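Local coordinates for oxidoreductase, NAD-binding/iron-sulfur cluster-binding protein (Nitratireductor pacificus pht-3B, PDB 6ZXU) that probably removes halogen atoms reductively from organic compounds, with a bound cobalamin and two iron-sulfur clusters as cofactors, at residues T172-A177 / G456-G461; L74-E79 / M463-R468. All blocks are in the same frame, centred on the assembly; numbering follows the deposited sequence.

Interaction 1 of 2, residues T172-A177 / G456-G461; sequences TDMRCA and GAEIAG
Arg175 and Glu458 form a buried salt bridge in which NE and NH2 of the guanidinium both point at one carboxylate oxygen, OE2. NH2 of Arg175 lies 2.6 Å from OE2 of Glu458, and NE of Arg175 donates to the same OE2 at 2.9 Å, both bonds noticeably bent. OE2 sits at the guanidinium edge, almost in its plane, but the carboxylate is turned 33° from that plane: the NE bond arrives on the syn side of OE2, the NH2 bond from above the carboxylate plane. The glutamate stretches across with CG anti to its backbone N (chi1 172°), while the arginine chain bends at chi2 and chi3, which carries the guanidinium toward the glutamate. Met174 approaches Glu458 head-on from the other helix, its CE 3.4 Å from Glu458 OE2. Away from this tight group the contact loosens: Arg175 NH2 is 4.0 Å from Ile459 CG1, and the nearly antiparallel segments (151°) have axes 12.2 Å apart, so long side chains span the gap. All four touching residues are buried. A glutamine in place of Glu458 would probably leave the buried Arg175 charge short of a carboxylate mate. NE of Arg175 also bridges to Glu178, whose OE1 is close to Glu458 OE1, so the shared guanidinium probably offsets the repulsion between the two carboxylates. Helix 168-190 connects strands 142-149 and 194-198 of one four-stranded antiparallel sheet, helix 445-469 strands 422-429 and 474-477 of another with the same strand order; the contact thus joins the helical layers of two similar alpha-beta units, with Phe84 of helix 74-85 against Met174 and Glu458.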
ATOM      1  N   THR A 172      14.133  -9.256  -6.247  1.00 22.08           N
ATOM      2  CA  THR A 172      14.572  -8.576  -5.047  1.00 20.00           C
ATOM      3  C   THR A 172      15.477  -7.368  -5.372  1.00 19.15           C
ATOM      4  O   THR A 172      15.362  -6.328  -4.721  1.00 20.11           O
ATOM      5  CB  THR A 172      15.224  -9.579  -4.136  1.00 19.13           C
ATOM      6  OG1 THR A 172      14.360 -10.727  -3.974  1.00 18.37           O
ATOM      7  CG2 THR A 172      15.520  -8.947  -2.801  1.00 18.17           C
ATOM      8  N   ASP A 173      16.324  -7.467  -6.377  1.00 19.73           N
ATOM      9  CA  ASP A 173      17.012  -6.246  -6.868  1.00 22.05           C
ATOM     10  C   ASP A 173      16.069  -5.126  -7.247  1.00 22.37           C
ATOM     11  O   ASP A 173      16.328  -3.946  -6.965  1.00 20.77           O
ATOM     12  CB  ASP A 173      17.966  -6.556  -8.043  1.00 23.68           C
ATOM     13  CG  ASP A 173      19.297  -7.139  -7.603  1.00 28.01           C
ATOM     14  OD1 ASP A 173      19.654  -7.107  -6.376  1.00 28.74           O
ATOM     15  OD2 ASP A 173      20.001  -7.674  -8.476  1.00 31.53           O
ATOM     16  N   MET A 174      15.011  -5.456  -7.974  1.00 21.10           N
ATOM     17  CA  MET A 174      13.996  -4.426  -8.326  1.00 21.13           C
ATOM     18  C   MET A 174      13.470  -3.678  -7.099  1.00 18.23           C
ATOM     19  O   MET A 174      13.360  -2.441  -7.075  1.00 19.34           O
ATOM     20  CB  MET A 174      12.814  -5.099  -9.092  1.00 19.37           C
ATOM     21  CG  MET A 174      11.730  -4.135  -9.480  1.00 22.25           C
ATOM     22  SD  MET A 174      10.214  -5.009 -10.061  1.00 24.48           S
ATOM     23  CE  MET A 174       9.762  -5.964  -8.560  1.00 25.75           C
ATOM     24  N   ARG A 175      13.090  -4.420  -6.087  1.00 19.84           N
ATOM     25  CA  ARG A 175      12.599  -3.819  -4.859  1.00 19.44           C
ATOM     26  C   ARG A 175      13.703  -2.991  -4.197  1.00 19.98           C
ATOM     27  O   ARG A 175      13.423  -1.947  -3.680  1.00 19.38           O
ATOM     28  CB  ARG A 175      12.067  -4.937  -3.960  1.00 21.12           C
ATOM     29  CG  ARG A 175      11.490  -4.492  -2.650  1.00 21.75           C
ATOM     30  CD  ARG A 175      10.297  -3.586  -2.743  1.00 25.22           C
ATOM     31  NE  ARG A 175       9.371  -3.986  -3.839  1.00 27.38           N
ATOM     32  CZ  ARG A 175       8.536  -5.026  -3.787  1.00 28.71           C
ATOM     33  NH1 ARG A 175       8.514  -5.833  -2.706  1.00 27.88           N
ATOM     34  NH2 ARG A 175       7.739  -5.324  -4.853  1.00 30.23           N
ATOM     35  N   CYS A 176      14.974  -3.429  -4.270  1.00 22.16           N
ATOM     36  CA  CYS A 176      16.108  -2.661  -3.716  1.00 19.68           C
ATOM     37  C   CYS A 176      16.344  -1.352  -4.441  1.00 19.96           C
ATOM     38  O   CYS A 176      16.517  -0.315  -3.813  1.00 19.30           O
ATOM     39  CB  CYS A 176      17.352  -3.488  -3.701  1.00 21.56           C
ATOM     40  SG  CYS A 176      17.314  -4.752  -2.442  1.00 23.50           S
ATOM     41  N   ALA A 177      16.225  -1.363  -5.758  1.00 19.98           N
ATOM     42  CA  ALA A 177      16.357  -0.145  -6.527  1.00 20.37           C
ATOM     43  C   ALA A 177      15.260   0.812  -6.221  1.00 19.99           C
ATOM     44  O   ALA A 177      15.447   1.982  -6.103  1.00 19.25           O
ATOM     45  CB  ALA A 177      16.352  -0.496  -7.980  1.00 19.30           C
ATOM     46  N   GLY A 456       1.876  -1.030  -5.224  1.00 13.63           N
ATOM     47  CA  GLY A 456       0.859  -1.701  -6.057  1.00 17.78           C
ATOM     48  C   GLY A 456       1.135  -1.592  -7.580  1.00 15.72           C
ATOM     49  O   GLY A 456       1.058  -2.573  -8.265  1.00 17.90           O
ATOM     50  N   ALA A 457       1.402  -0.395  -8.030  1.00 16.58           N
ATOM     51  CA  ALA A 457       1.658  -0.091  -9.421  1.00 15.71           C
ATOM     52  C   ALA A 457       2.822  -0.870  -9.933  1.00 17.70           C
ATOM     53  O   ALA A 457       2.778  -1.416 -11.048  1.00 19.36           O
ATOM     54  CB  ALA A 457       1.858   1.378  -9.670  1.00 15.50           C
ATOM     55  N   GLU A 458       3.865  -1.004  -9.136  1.00 18.41           N
ATOM     56  CA  GLU A 458       4.994  -1.873  -9.470  1.00 19.32           C
ATOM     57  C   GLU A 458       4.639  -3.316  -9.641  1.00 19.90           C
ATOM     58  O   GLU A 458       4.994  -3.972 -10.628  1.00 19.78           O
ATOM     59  CB  GLU A 458       6.085  -1.701  -8.403  1.00 23.33           C
ATOM     60  CG  GLU A 458       7.260  -2.668  -8.470  1.00 25.91           C
ATOM     61  CD  GLU A 458       8.128  -2.499  -7.193  1.00 31.68           C
ATOM     62  OE1 GLU A 458       8.445  -1.361  -6.862  1.00 38.80           O
ATOM     63  OE2 GLU A 458       8.544  -3.448  -6.539  1.00 34.77           O
ATOM     64  N   ILE A 459       3.910  -3.872  -8.663  1.00 16.68           N
ATOM     65  CA  ILE A 459       3.531  -5.271  -8.671  1.00 17.64           C
ATOM     66  C   ILE A 459       2.599  -5.596  -9.840  1.00 16.49           C
ATOM     67  O   ILE A 459       2.814  -6.562 -10.586  1.00 15.43           O
ATOM     68  CB  ILE A 459       2.855  -5.684  -7.306  1.00 18.83           C
ATOM     69  CG1 ILE A 459       3.938  -5.634  -6.187  1.00 18.84           C
ATOM     70  CG2 ILE A 459       2.132  -7.038  -7.434  1.00 16.26           C
ATOM     71  CD1 ILE A 459       3.314  -5.670  -4.820  1.00 20.23           C
ATOM     72  N   ALA A 460       1.622  -4.739 -10.058  1.00 16.01           N
ATOM     73  CA  ALA A 460       0.671  -4.971 -11.114  1.00 17.26           C
ATOM     74  C   ALA A 460       1.280  -4.694 -12.488  1.00 17.09           C
ATOM     75  O   ALA A 460       0.858  -5.307 -13.438  1.00 18.37           O
ATOM     76  CB  ALA A 460      -0.611  -4.122 -10.939  1.00 15.81           C
ATOM     77  N   GLY A 461       2.204  -3.779 -12.579  1.00 15.72           N
ATOM     78  CA  GLY A 461       2.908  -3.522 -13.831  1.00 16.35           C
ATOM     79  C   GLY A 461       3.673  -4.732 -14.260  1.00 17.64           C
ATOM     80  O   GLY A 461       3.638  -5.131 -15.412  1.00 17.87           O
TER

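Interaction 2 of 2, residues L74-E79 / M463-R468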
ATOM      1  N   LEU A  74      11.493 -12.841 -15.607  1.00 29.78           N
ATOM      2  CA  LEU A  74      12.771 -12.157 -15.443  1.00 28.20           C
ATOM      3  C   LEU A  74      12.909 -10.827 -16.222  1.00 30.59           C
ATOM      4  O   LEU A  74      13.334  -9.801 -15.667  1.00 28.91           O
ATOM      5  CB  LEU A  74      13.890 -13.131 -15.810  1.00 29.53           C
ATOM      6  CG  LEU A  74      15.281 -12.593 -15.611  1.00 35.52           C
ATOM      7  CD1 LEU A  74      15.541 -12.311 -14.129  1.00 33.96           C
ATOM      8  CD2 LEU A  74      16.318 -13.585 -16.118  1.00 41.59           C
ATOM      9  N   GLY A  75      12.481 -10.814 -17.476  1.00 29.90           N
ATOM     10  CA  GLY A  75      12.576  -9.632 -18.315  1.00 28.15           C
ATOM     11  C   GLY A  75      11.772  -8.474 -17.807  1.00 26.32           C
ATOM     12  O   GLY A  75      12.157  -7.311 -17.898  1.00 29.03           O
ATOM     13  N   ASP A  76      10.685  -8.788 -17.167  1.00 27.02           N
ATOM     14  CA  ASP A  76       9.801  -7.784 -16.583  1.00 24.94           C
ATOM     15  C   ASP A  76      10.316  -7.111 -15.301  1.00 22.82           C
ATOM     16  O   ASP A  76      10.298  -5.898 -15.198  1.00 25.19           O
ATOM     17  CB  ASP A  76       8.420  -8.457 -16.359  1.00 27.64           C
ATOM     18  CG  ASP A  76       7.852  -9.063 -17.689  1.00 31.06           C
ATOM     19  OD1 ASP A  76       8.039  -8.354 -18.784  1.00 33.07           O
ATOM     20  OD2 ASP A  76       7.294 -10.191 -17.657  1.00 36.44           O
ATOM     21  N   VAL A  77      10.804  -7.866 -14.352  1.00 23.86           N
ATOM     22  CA  VAL A  77      11.413  -7.232 -13.178  1.00 24.06           C
ATOM     23  C   VAL A  77      12.647  -6.484 -13.545  1.00 26.54           C
ATOM     24  O   VAL A  77      12.958  -5.492 -12.899  1.00 25.85           O
ATOM     25  CB  VAL A  77      11.648  -8.191 -11.998  1.00 22.39           C
ATOM     26  CG1 VAL A  77      10.310  -8.632 -11.461  1.00 21.90           C
ATOM     27  CG2 VAL A  77      12.447  -9.439 -12.388  1.00 25.14           C
ATOM     28  N   GLU A  78      13.382  -6.980 -14.551  1.00 27.17           N
ATOM     29  CA  GLU A  78      14.587  -6.253 -15.054  1.00 27.21           C
ATOM     30  C   GLU A  78      14.204  -4.921 -15.667  1.00 24.99           C
ATOM     31  O   GLU A  78      14.872  -3.928 -15.482  1.00 26.69           O
ATOM     32  CB  GLU A  78      15.340  -7.095 -16.050  1.00 30.72           C
ATOM     33  CG  GLU A  78      16.102  -8.233 -15.381  1.00 38.98           C
ATOM     34  CD  GLU A  78      16.863  -9.114 -16.413  1.00 55.00           C
ATOM     35  OE1 GLU A  78      18.039  -9.570 -16.120  1.00 53.83           O
ATOM     36  OE2 GLU A  78      16.326  -9.290 -17.562  1.00 56.51           O
ATOM     37  N   GLU A  79      13.090  -4.863 -16.361  1.00 23.86           N
ATOM     38  CA  GLU A  79      12.666  -3.615 -16.915  1.00 25.56           C
ATOM     39  C   GLU A  79      12.287  -2.599 -15.868  1.00 24.72           C
ATOM     40  O   GLU A  79      12.598  -1.434 -15.998  1.00 22.04           O
ATOM     41  CB  GLU A  79      11.480  -3.846 -17.864  1.00 30.91           C
ATOM     42  CG  GLU A  79      11.095  -2.544 -18.516  1.00 37.67           C
ATOM     43  CD  GLU A  79       9.789  -2.630 -19.304  1.00 56.93           C
ATOM     44  OE1 GLU A  79       8.971  -3.573 -19.019  1.00 56.30           O
ATOM     45  OE2 GLU A  79       9.582  -1.724 -20.196  1.00 58.85           O
ATOM     46  N   MET A 463       3.109  -7.878 -13.274  1.00 20.06           N
ATOM     47  CA  MET A 463       2.189  -8.977 -13.517  1.00 17.76           C
ATOM     48  C   MET A 463       1.509  -8.858 -14.870  1.00 17.98           C
ATOM     49  O   MET A 463       1.398  -9.844 -15.595  1.00 15.67           O
ATOM     50  CB  MET A 463       1.168  -9.084 -12.398  1.00 17.96           C
ATOM     51  CG  MET A 463       1.810  -9.626 -11.105  1.00 19.88           C
ATOM     52  SD  MET A 463       0.665  -9.579  -9.723  1.00 21.87           S
ATOM     53  CE  MET A 463      -0.355 -11.011 -10.073  1.00 18.91           C
ATOM     54  N   ALA A 464       1.013  -7.698 -15.197  1.00 17.79           N
ATOM     55  CA  ALA A 464       0.420  -7.447 -16.486  1.00 17.58           C
ATOM     56  C   ALA A 464       1.434  -7.657 -17.613  1.00 19.14           C
ATOM     57  O   ALA A 464       1.092  -8.220 -18.658  1.00 18.96           O
ATOM     58  CB  ALA A 464      -0.162  -6.069 -16.539  1.00 14.60           C
ATOM     59  N   ALA A 465       2.686  -7.264 -17.405  1.00 18.00           N
ATOM     60  CA  ALA A 465       3.756  -7.501 -18.425  1.00 19.30           C
ATOM     61  C   ALA A 465       3.988  -8.954 -18.643  1.00 22.41           C
ATOM     62  O   ALA A 465       4.160  -9.402 -19.795  1.00 22.98           O
ATOM     63  CB  ALA A 465       5.052  -6.841 -18.033  1.00 22.80           C
ATOM     64  N   HIS A 466       3.853  -9.775 -17.602  1.00 19.86           N
ATOM     65  CA  HIS A 466       3.988 -11.194 -17.757  1.00 20.59           C
ATOM     66  C   HIS A 466       2.858 -11.814 -18.507  1.00 22.64           C
ATOM     67  O   HIS A 466       3.038 -12.677 -19.362  1.00 23.60           O
ATOM     68  CB  HIS A 466       4.200 -11.917 -16.396  1.00 22.00           C
ATOM     69  CG  HIS A 466       4.608 -13.351 -16.542  1.00 24.41           C
ATOM     70  ND1 HIS A 466       5.768 -13.739 -17.189  1.00 24.87           N
ATOM     71  CD2 HIS A 466       4.023 -14.478 -16.109  1.00 25.41           C
ATOM     72  CE1 HIS A 466       5.851 -15.050 -17.178  1.00 28.66           C
ATOM     73  NE2 HIS A 466       4.801 -15.527 -16.531  1.00 28.98           N
ATOM     74  N   CYS A 467       1.658 -11.358 -18.237  1.00 21.84           N
ATOM     75  CA  CYS A 467       0.510 -11.788 -19.040  1.00 24.72           C
ATOM     76  C   CYS A 467       0.737 -11.495 -20.545  1.00 20.37           C
ATOM     77  O   CYS A 467       0.402 -12.315 -21.350  1.00 21.01           O
ATOM     78  CB  CYS A 467      -0.805 -11.089 -18.569  1.00 22.03           C
ATOM     79  SG  CYS A 467      -1.400 -11.740 -16.995  1.00 27.72           S
ATOM     80  N   ARG A 468       1.240 -10.315 -20.851  1.00 19.52           N
ATOM     81  CA  ARG A 468       1.475  -9.897 -22.254  1.00 20.49           C
ATOM     82  C   ARG A 468       2.573 -10.791 -22.879  1.00 23.47           C
ATOM     83  O   ARG A 468       2.441 -11.217 -24.001  1.00 22.69           O
ATOM     84  CB  ARG A 468       1.767  -8.477 -22.364  1.00 17.27           C
ATOM     85  CG  ARG A 468       0.652  -7.552 -21.968  1.00 18.32           C
ATOM     86  CD  ARG A 468       0.842  -6.103 -22.323  1.00 18.45           C
ATOM     87  NE  ARG A 468       2.058  -5.567 -21.766  1.00 21.60           N
ATOM     88  CZ  ARG A 468       2.204  -5.022 -20.573  1.00 23.12           C
ATOM     89  NH1 ARG A 468       1.187  -4.928 -19.743  1.00 21.97           N
ATOM     90  NH2 ARG A 468       3.382  -4.547 -20.202  1.00 24.25           N
TER
HETATM   91  O   HOH W   1       6.067  -8.293 -21.128  1.00 29.74           O
HETATM   92  O   HOH W   2       5.562  -3.196 -18.436  1.00 26.06           O
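Asp76 lays its carboxylate against the methyl group of Ala465, with OD1 3.4 Å and CG 3.6 Å from Ala465 CB. Its other oxygen, OD2, sits beside the backbone of the next residue, 3.5 Å from His466 CA, and approaches the imidazole at its edge, close to the ring plane. With CG anti to the carbonyl carbon (chi1 -56°), the short side chain carries both oxygens onto the facing helix. The small alanine allows a close approach, the CA atoms of Asp76 and Ala465 being 6.3 Å apart. No direct hydrogen bond joins the two segments. Instead a water donates to Asp76 OD1 at 3.1 Å and to Ala465 O at 2.6 Å, tying the carboxylate to the helix backbone. The main polar partner of Asp76 is Arg469, one residue beyond 463-468, whose NH2 forms a salt bridge with OD1 and is likely to keep the buried carboxylate ionised. Toward the partly exposed side, Glu79 and Arg468 are linked no more than weakly through a second water, and the Arg468 guanidinium folds back with one face over Ala465 CA. This is helix-helix packing through a small alanine, joining the start of helix 74-85 to the C-terminal part of helix 445-469. Trp163 packs edge-to-face with His466, helix 168-190 receives Leu74 and Val77 on Ala170, and Met463, Ala464 and Cys467 rest on Phe519 of strand 514-521.

How the interactions relate
Both interactions use helix 445-469, interaction 2 lying closer to its C-terminal end, and their centres are about 11 Å apart. They touch directly: Met174 CB of interaction 1 packs 3.8 Å from Val77 O of interaction 2, and this contact, with that of Asp76 on Ala465, places helix 74-85 against both helix 168-190 and helix 445-469. The 74-79/463-468 pairing brackets the 172-177/456-461 pairing in sequence. Neither forms the cofactor pocket. In interaction 1 the Ile459 side chain is about 13 Å from the bound cobalamin and about 11 Å from the side chains of Lys515 and Ser516, which bind it, whereas interaction 2 lies farther from the centre of the chain and takes no part in binding the cofactors.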